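Local coordinates for protein malate oxidoreductase (Thermotoga maritima, PDB 1VL6) that probably catalyses the NAD-dependent oxidative decarboxylation of malate to pyruvate and carbon dioxide, as a malic enzyme, at residues 49-54 with 63-68; 174-179 with 212-217. All coordinates share one frame; numbering follows the deposited sequence.

From the N terminus, interaction 1 comes first. It closes a short loop of eight residues, bringing the end of helix 62-65 back against helix 48-57 in the N-terminal malic enzyme domain. The chain then runs through the parallel sheet of strands 71-76, 110-115, 137-140 and 163-165 before interaction 2 opens. That second loop spans 32 residues and joins helix 166-186 to the end of helix 202-214 in the NAD-binding domain. The two contacts follow one another in series, without nesting or crossing. The centres of interactions 1 and 2 lie about 43 Å apart, on opposite sides of the chain's centre. Interaction 1 adjoins a second subunit; interaction 2 lies within one chain.

Interaction 1: 49-54 with 63-68; sequences ADVARA and YVYTSR
The ring of Y65 meets V51 and A54 of helix 48-57 obliquely, so neither contact is a stack. One face of this ring carries CG1 of its chain neighbour V64, 3.7 Å above the plane and over the centre. A second flat group, the guanidinium of R68, has Y63 OH over one face, offset toward the rim. Across the contact, V51 CG1 comes to 3.5 Å from Y65 CB and 3.9 Å from Y65 CG. The methyl therefore touches the root of the tyrosine side chain. V51 CG1 lies anti to its own backbone N (chi1 -170°), which places this branch toward Y65. Farther along the ring, A54 CB is 4.3 Å from Y65 CE2. No hydrogen bond links the two segments; the contact is apolar. T66 leaves helical geometry just after Y65. Its OG1 accepts from R68 N at 3.0 Å, with an N-H...O angle of 163°, and also hydrogen-bonds to T62 O. A second subunit lies alongside: its H19 packs on V51, and its E97 bonds to S67 N. Two short consecutive helices, 48-57 and 62-65, thus pack through apolar side chains beside a second subunit in the malic enzyme N-terminal domain, and an ST turn follows the second.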
ATOM      1  N   ALA A  49      -9.936   5.164 -23.805  1.00 61.17           N
ATOM      2  CA  ALA A  49     -11.116   5.220 -24.662  1.00 62.05           C
ATOM      3  C   ALA A  49     -11.568   3.835 -25.164  1.00 62.42           C
ATOM      4  O   ALA A  49     -12.764   3.564 -25.253  1.00 62.97           O
ATOM      5  CB  ALA A  49     -10.863   6.105 -25.811  1.00 62.32           C
ATOM      6  N   ASP A  50     -10.624   2.960 -25.495  1.00 62.72           N
ATOM      7  CA  ASP A  50     -10.962   1.572 -25.850  1.00 63.21           C
ATOM      8  C   ASP A  50     -11.654   0.862 -24.697  1.00 62.74           C
ATOM      9  O   ASP A  50     -12.529   0.040 -24.935  1.00 63.60           O
ATOM     10  CB  ASP A  50      -9.731   0.735 -26.215  1.00 63.55           C
ATOM     11  CG  ASP A  50      -8.997   1.269 -27.407  1.00 68.51           C
ATOM     12  OD1 ASP A  50      -9.651   1.563 -28.437  1.00 69.02           O
ATOM     13  OD2 ASP A  50      -7.754   1.433 -27.395  1.00 73.66           O
ATOM     14  N   VAL A  51     -11.257   1.150 -23.454  1.00 60.87           N
ATOM     15  CA  VAL A  51     -11.867   0.471 -22.294  1.00 59.53           C
ATOM     16  C   VAL A  51     -13.244   1.047 -22.041  1.00 60.30           C
ATOM     17  O   VAL A  51     -14.175   0.330 -21.653  1.00 61.16           O
ATOM     18  CB  VAL A  51     -11.029   0.624 -21.012  1.00 59.92           C
ATOM     19  CG1 VAL A  51     -11.553  -0.304 -19.893  1.00 58.72           C
ATOM     20  CG2 VAL A  51      -9.533   0.345 -21.293  1.00 56.79           C
ATOM     21  N   ALA A  52     -13.373   2.350 -22.261  1.00 60.20           N
ATOM     22  CA  ALA A  52     -14.657   3.011 -22.136  1.00 60.66           C
ATOM     23  C   ALA A  52     -15.655   2.446 -23.160  1.00 60.89           C
ATOM     24  O   ALA A  52     -16.765   2.070 -22.785  1.00 59.56           O
ATOM     25  CB  ALA A  52     -14.486   4.529 -22.300  1.00 61.11           C
ATOM     26  N   ARG A  53     -15.245   2.366 -24.427  1.00 61.42           N
ATOM     27  CA  ARG A  53     -16.065   1.768 -25.484  1.00 63.12           C
ATOM     28  C   ARG A  53     -16.538   0.375 -25.058  1.00 62.52           C
ATOM     29  O   ARG A  53     -17.725   0.078 -25.051  1.00 62.88           O
ATOM     30  CB  ARG A  53     -15.269   1.705 -26.797  1.00 62.49           C
ATOM     31  N   ALA A  54     -15.594  -0.458 -24.649  1.00 61.21           N
ATOM     32  CA  ALA A  54     -15.886  -1.833 -24.231  1.00 61.76           C
ATOM     33  C   ALA A  54     -16.923  -1.940 -23.101  1.00 62.99           C
ATOM     34  O   ALA A  54     -17.794  -2.806 -23.120  1.00 64.46           O
ATOM     35  CB  ALA A  54     -14.598  -2.508 -23.795  1.00 60.90           C
ATOM     36  N   TYR A  63     -16.430  -5.611 -14.663  1.00 63.02           N
ATOM     37  CA  TYR A  63     -15.873  -6.626 -13.768  1.00 64.41           C
ATOM     38  C   TYR A  63     -14.497  -7.108 -14.221  1.00 64.75           C
ATOM     39  O   TYR A  63     -13.737  -7.680 -13.428  1.00 65.64           O
ATOM     40  CB  TYR A  63     -16.808  -7.856 -13.608  1.00 66.25           C
ATOM     41  CG  TYR A  63     -18.042  -7.601 -12.783  1.00 65.38           C
ATOM     42  CD1 TYR A  63     -18.020  -7.778 -11.413  1.00 63.19           C
ATOM     43  CD2 TYR A  63     -19.234  -7.160 -13.375  1.00 69.72           C
ATOM     44  CE1 TYR A  63     -19.150  -7.551 -10.641  1.00 68.45           C
ATOM     45  CE2 TYR A  63     -20.374  -6.890 -12.589  1.00 66.07           C
ATOM     46  CZ  TYR A  63     -20.318  -7.099 -11.229  1.00 62.91           C
ATOM     47  OH  TYR A  63     -21.416  -6.862 -10.451  1.00 63.56           O
ATOM     48  N   VAL A  64     -14.179  -6.887 -15.488  1.00 64.86           N
ATOM     49  CA  VAL A  64     -12.894  -7.298 -16.056  1.00 63.24           C
ATOM     50  C   VAL A  64     -11.864  -6.170 -16.089  1.00 63.32           C
ATOM     51  O   VAL A  64     -10.676  -6.411 -15.912  1.00 64.58           O
ATOM     52  CB  VAL A  64     -13.126  -7.744 -17.535  1.00 65.43           C
ATOM     53  CG1 VAL A  64     -11.810  -8.014 -18.266  1.00 68.62           C
ATOM     54  CG2 VAL A  64     -14.065  -8.949 -17.614  1.00 60.42           C
ATOM     55  N   TYR A  65     -12.328  -4.952 -16.355  1.00 63.86           N
ATOM     56  CA  TYR A  65     -11.469  -3.814 -16.642  1.00 63.13           C
ATOM     57  C   TYR A  65     -11.395  -2.694 -15.585  1.00 62.71           C
ATOM     58  O   TYR A  65     -10.602  -1.739 -15.707  1.00 62.62           O
ATOM     59  CB  TYR A  65     -11.965  -3.215 -17.957  1.00 61.99           C
ATOM     60  CG  TYR A  65     -11.747  -4.108 -19.150  1.00 59.81           C
ATOM     61  CD1 TYR A  65     -10.471  -4.598 -19.468  1.00 63.91           C
ATOM     62  CD2 TYR A  65     -12.789  -4.430 -19.991  1.00 63.95           C
ATOM     63  CE1 TYR A  65     -10.257  -5.405 -20.580  1.00 57.80           C
ATOM     64  CE2 TYR A  65     -12.593  -5.224 -21.104  1.00 63.43           C
ATOM     65  CZ  TYR A  65     -11.334  -5.715 -21.394  1.00 65.49           C
ATOM     66  OH  TYR A  65     -11.177  -6.510 -22.506  1.00 60.46           O
ATOM     67  N   THR A  66     -12.233  -2.796 -14.556  1.00 63.74           N
ATOM     68  CA  THR A  66     -12.189  -1.858 -13.428  1.00 63.30           C
ATOM     69  C   THR A  66     -12.094  -2.606 -12.122  1.00 63.00           C
ATOM     70  O   THR A  66     -12.019  -3.822 -12.098  1.00 62.51           O
ATOM     71  CB  THR A  66     -13.465  -0.988 -13.395  1.00 67.77           C
ATOM     72  OG1 THR A  66     -14.594  -1.769 -12.960  1.00 61.79           O
ATOM     73  CG2 THR A  66     -13.834  -0.484 -14.798  1.00 69.56           C
ATOM     74  N   SER A  67     -12.124  -1.857 -11.033  1.00 63.80           N
ATOM     75  CA  SER A  67     -12.101  -2.417  -9.710  1.00 63.83           C
ATOM     76  C   SER A  67     -13.472  -2.842  -9.227  1.00 63.90           C
ATOM     77  O   SER A  67     -13.605  -3.327  -8.098  1.00 63.85           O
ATOM     78  CB  SER A  67     -11.581  -1.365  -8.744  1.00 64.08           C
ATOM     79  OG  SER A  67     -10.307  -0.892  -9.140  1.00 71.25           O
ATOM     80  N   ARG A  68     -14.500  -2.659 -10.049  1.00 62.61           N
ATOM     81  CA  ARG A  68     -15.870  -2.915  -9.620  1.00 62.50           C
ATOM     82  C   ARG A  68     -16.066  -4.314  -9.037  1.00 62.79           C
ATOM     83  O   ARG A  68     -16.919  -4.504  -8.186  1.00 63.57           O
ATOM     84  CB  ARG A  68     -16.814  -2.712 -10.795  1.00 60.80           C
ATOM     85  CG  ARG A  68     -18.247  -2.810 -10.444  1.00 63.50           C
ATOM     86  CD  ARG A  68     -19.100  -1.883 -11.227  1.00 68.11           C
ATOM     87  NE  ARG A  68     -20.514  -2.033 -10.936  1.00 59.48           N
ATOM     88  CZ  ARG A  68     -21.353  -2.765 -11.632  1.00 64.12           C
ATOM     89  NH1 ARG A  68     -20.939  -3.443 -12.690  1.00 64.60           N
ATOM     90  NH2 ARG A  68     -22.631  -2.811 -11.268  1.00 65.72           N
TER

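Interaction 2: 174-179 with 212-217; sequences VVSAAF and LDLGVK
Segment 174-179 is helical throughout, whereas 212-217 is the last turn of a helix and the chain leaving it. Their backbones come nearest at S176 and L214, with CA atoms 8.4 Å apart. G215 ends the helix with a positive phi of 131° in a Schellman motif. V216 follows in an extended conformation, and both it and L214 direct their CB atoms toward helix 166-186. Two side-chain pairs make the contact. L214 CD1 lies beside S176, 3.9 Å from S176 CB and 4.0 Å from S176 OG. S176 OG is hydrogen-bonded to A172 O, one turn back in its own helix. One turn after S176, F179 meets V216, which lies beyond the helix end: V216 CG2 approaches the ring obliquely, 3.7 Å from F179 CZ and 3.8 Å from F179 CE2. F179 CG is anti to the backbone N (chi1 167°), carrying the ring across to V216. No hydrogen bond joins the segments. Around them, L350 and V353 of helix 346-358 touch L214 and S176. F210 of helix 202-214 touches S176, and L211 touches both F179 and V216. F179 also reaches F291 of strand 289-292 and F266 of strand 266-269, setting the contact against the central sheet of the NAD-binding domain.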
ATOM      1  N   VAL A 174     -25.234 -14.802  12.470  1.00 62.61           N
ATOM      2  CA  VAL A 174     -24.403 -15.180  13.576  1.00 64.49           C
ATOM      3  C   VAL A 174     -25.236 -15.657  14.768  1.00 63.02           C
ATOM      4  O   VAL A 174     -24.882 -16.634  15.418  1.00 63.06           O
ATOM      5  CB  VAL A 174     -23.489 -14.031  13.989  1.00 67.53           C
ATOM      6  CG1 VAL A 174     -22.566 -14.462  15.077  1.00 75.38           C
ATOM      7  CG2 VAL A 174     -22.657 -13.617  12.831  1.00 67.04           C
ATOM      8  N   VAL A 175     -26.349 -15.007  15.052  1.00 61.60           N
ATOM      9  CA  VAL A 175     -27.201 -15.446  16.175  1.00 60.86           C
ATOM     10  C   VAL A 175     -27.694 -16.876  15.907  1.00 60.82           C
ATOM     11  O   VAL A 175     -27.681 -17.713  16.783  1.00 60.14           O
ATOM     12  CB  VAL A 175     -28.382 -14.528  16.328  1.00 62.08           C
ATOM     13  CG1 VAL A 175     -29.438 -15.114  17.262  1.00 63.19           C
ATOM     14  CG2 VAL A 175     -27.935 -13.123  16.820  1.00 65.25           C
ATOM     15  N   SER A 176     -28.070 -17.150  14.662  1.00 60.66           N
ATOM     16  CA  SER A 176     -28.554 -18.437  14.266  1.00 60.51           C
ATOM     17  C   SER A 176     -27.493 -19.498  14.432  1.00 62.49           C
ATOM     18  O   SER A 176     -27.782 -20.578  14.950  1.00 65.85           O
ATOM     19  CB  SER A 176     -28.980 -18.388  12.813  1.00 62.64           C
ATOM     20  OG  SER A 176     -30.148 -17.598  12.676  1.00 57.24           O
ATOM     21  N   ALA A 177     -26.267 -19.250  14.002  1.00 61.60           N
ATOM     22  CA  ALA A 177     -25.232 -20.268  14.188  1.00 62.43           C
ATOM     23  C   ALA A 177     -24.988 -20.507  15.662  1.00 62.75           C
ATOM     24  O   ALA A 177     -24.856 -21.627  16.091  1.00 63.10           O
ATOM     25  CB  ALA A 177     -23.951 -19.866  13.523  1.00 65.45           C
ATOM     26  N   ALA A 178     -24.917 -19.434  16.443  1.00 63.21           N
ATOM     27  CA  ALA A 178     -24.716 -19.563  17.883  1.00 62.85           C
ATOM     28  C   ALA A 178     -25.848 -20.391  18.464  1.00 63.52           C
ATOM     29  O   ALA A 178     -25.629 -21.253  19.302  1.00 62.54           O
ATOM     30  CB  ALA A 178     -24.684 -18.175  18.527  1.00 63.54           C
ATOM     31  N   PHE A 179     -27.072 -20.104  18.021  1.00 63.91           N
ATOM     32  CA  PHE A 179     -28.253 -20.796  18.547  1.00 62.80           C
ATOM     33  C   PHE A 179     -28.189 -22.273  18.247  1.00 61.92           C
ATOM     34  O   PHE A 179     -28.378 -23.098  19.124  1.00 61.00           O
ATOM     35  CB  PHE A 179     -29.512 -20.246  17.939  1.00 59.79           C
ATOM     36  CG  PHE A 179     -30.717 -21.093  18.185  1.00 61.58           C
ATOM     37  CD1 PHE A 179     -31.399 -21.026  19.379  1.00 65.70           C
ATOM     38  CD2 PHE A 179     -31.210 -21.917  17.210  1.00 62.60           C
ATOM     39  CE1 PHE A 179     -32.541 -21.758  19.584  1.00 61.42           C
ATOM     40  CE2 PHE A 179     -32.357 -22.664  17.431  1.00 57.14           C
ATOM     41  CZ  PHE A 179     -33.017 -22.580  18.611  1.00 61.66           C
ATOM     42  N   LEU A 212     -37.541 -19.299  12.756  1.00 62.77           N
ATOM     43  CA  LEU A 212     -38.677 -20.020  12.198  1.00 63.29           C
ATOM     44  C   LEU A 212     -38.251 -20.840  11.008  1.00 62.12           C
ATOM     45  O   LEU A 212     -38.556 -21.977  10.976  1.00 62.87           O
ATOM     46  CB  LEU A 212     -39.835 -19.109  11.845  1.00 59.62           C
ATOM     47  CG  LEU A 212     -40.484 -18.382  13.042  1.00 61.55           C
ATOM     48  CD1 LEU A 212     -41.324 -17.164  12.583  1.00 55.87           C
ATOM     49  CD2 LEU A 212     -41.308 -19.293  13.957  1.00 49.53           C
ATOM     50  N   ASP A 213     -37.526 -20.273  10.066  1.00 63.68           N
ATOM     51  CA  ASP A 213     -36.959 -21.029   8.948  1.00 66.33           C
ATOM     52  C   ASP A 213     -36.192 -22.243   9.390  1.00 64.81           C
ATOM     53  O   ASP A 213     -36.219 -23.251   8.705  1.00 67.08           O
ATOM     54  CB  ASP A 213     -35.893 -20.232   8.226  1.00 69.24           C
ATOM     55  CG  ASP A 213     -36.406 -19.432   7.141  1.00 83.87           C
ATOM     56  OD1 ASP A 213     -37.641 -19.457   6.911  1.00106.13           O
ATOM     57  OD2 ASP A 213     -35.613 -18.715   6.469  1.00109.24           O
ATOM     58  N   LEU A 214     -35.413 -22.100  10.460  1.00 62.62           N
ATOM     59  CA  LEU A 214     -34.557 -23.180  10.916  1.00 62.96           C
ATOM     60  C   LEU A 214     -35.342 -24.337  11.533  1.00 62.45           C
ATOM     61  O   LEU A 214     -34.891 -25.480  11.480  1.00 63.11           O
ATOM     62  CB  LEU A 214     -33.454 -22.687  11.854  1.00 64.28           C
ATOM     63  CG  LEU A 214     -32.281 -21.983  11.138  1.00 63.81           C
ATOM     64  CD1 LEU A 214     -31.357 -21.362  12.145  1.00 65.04           C
ATOM     65  CD2 LEU A 214     -31.528 -22.942  10.247  1.00 59.37           C
ATOM     66  N   GLY A 215     -36.537 -24.058  12.036  1.00 62.05           N
ATOM     67  CA  GLY A 215     -37.416 -25.096  12.536  1.00 61.92           C
ATOM     68  C   GLY A 215     -38.036 -24.881  13.900  1.00 63.67           C
ATOM     69  O   GLY A 215     -38.798 -25.741  14.374  1.00 65.62           O
ATOM     70  N   VAL A 216     -37.705 -23.760  14.542  1.00 62.44           N
ATOM     71  CA  VAL A 216     -38.235 -23.453  15.836  1.00 61.81           C
ATOM     72  C   VAL A 216     -39.729 -23.183  15.675  1.00 61.89           C
ATOM     73  O   VAL A 216     -40.122 -22.545  14.722  1.00 63.28           O
ATOM     74  CB  VAL A 216     -37.493 -22.233  16.437  1.00 61.42           C
ATOM     75  CG1 VAL A 216     -38.020 -21.888  17.779  1.00 65.26           C
ATOM     76  CG2 VAL A 216     -36.035 -22.508  16.541  1.00 63.90           C
ATOM     77  N   LYS A 217     -40.547 -23.678  16.595  1.00 62.17           N
ATOM     78  CA  LYS A 217     -41.968 -23.530  16.471  1.00 63.43           C
ATOM     79  C   LYS A 217     -42.486 -22.589  17.513  1.00 64.28           C
ATOM     80  O   LYS A 217     -43.323 -21.769  17.216  1.00 69.76           O
ATOM     81  CB  LYS A 217     -42.677 -24.909  16.417  1.00 65.34           C
ATOM     82  CG  LYS A 217     -42.248 -25.718  15.126  1.00 68.54           C
ATOM     83  CD  LYS A 217     -43.334 -26.523  14.425  1.00 75.82           C
ATOM     84  CE  LYS A 217     -42.859 -27.042  13.038  1.00 78.63           C
ATOM     85  NZ  LYS A 217     -42.284 -25.983  12.075  1.00 76.65           N
TER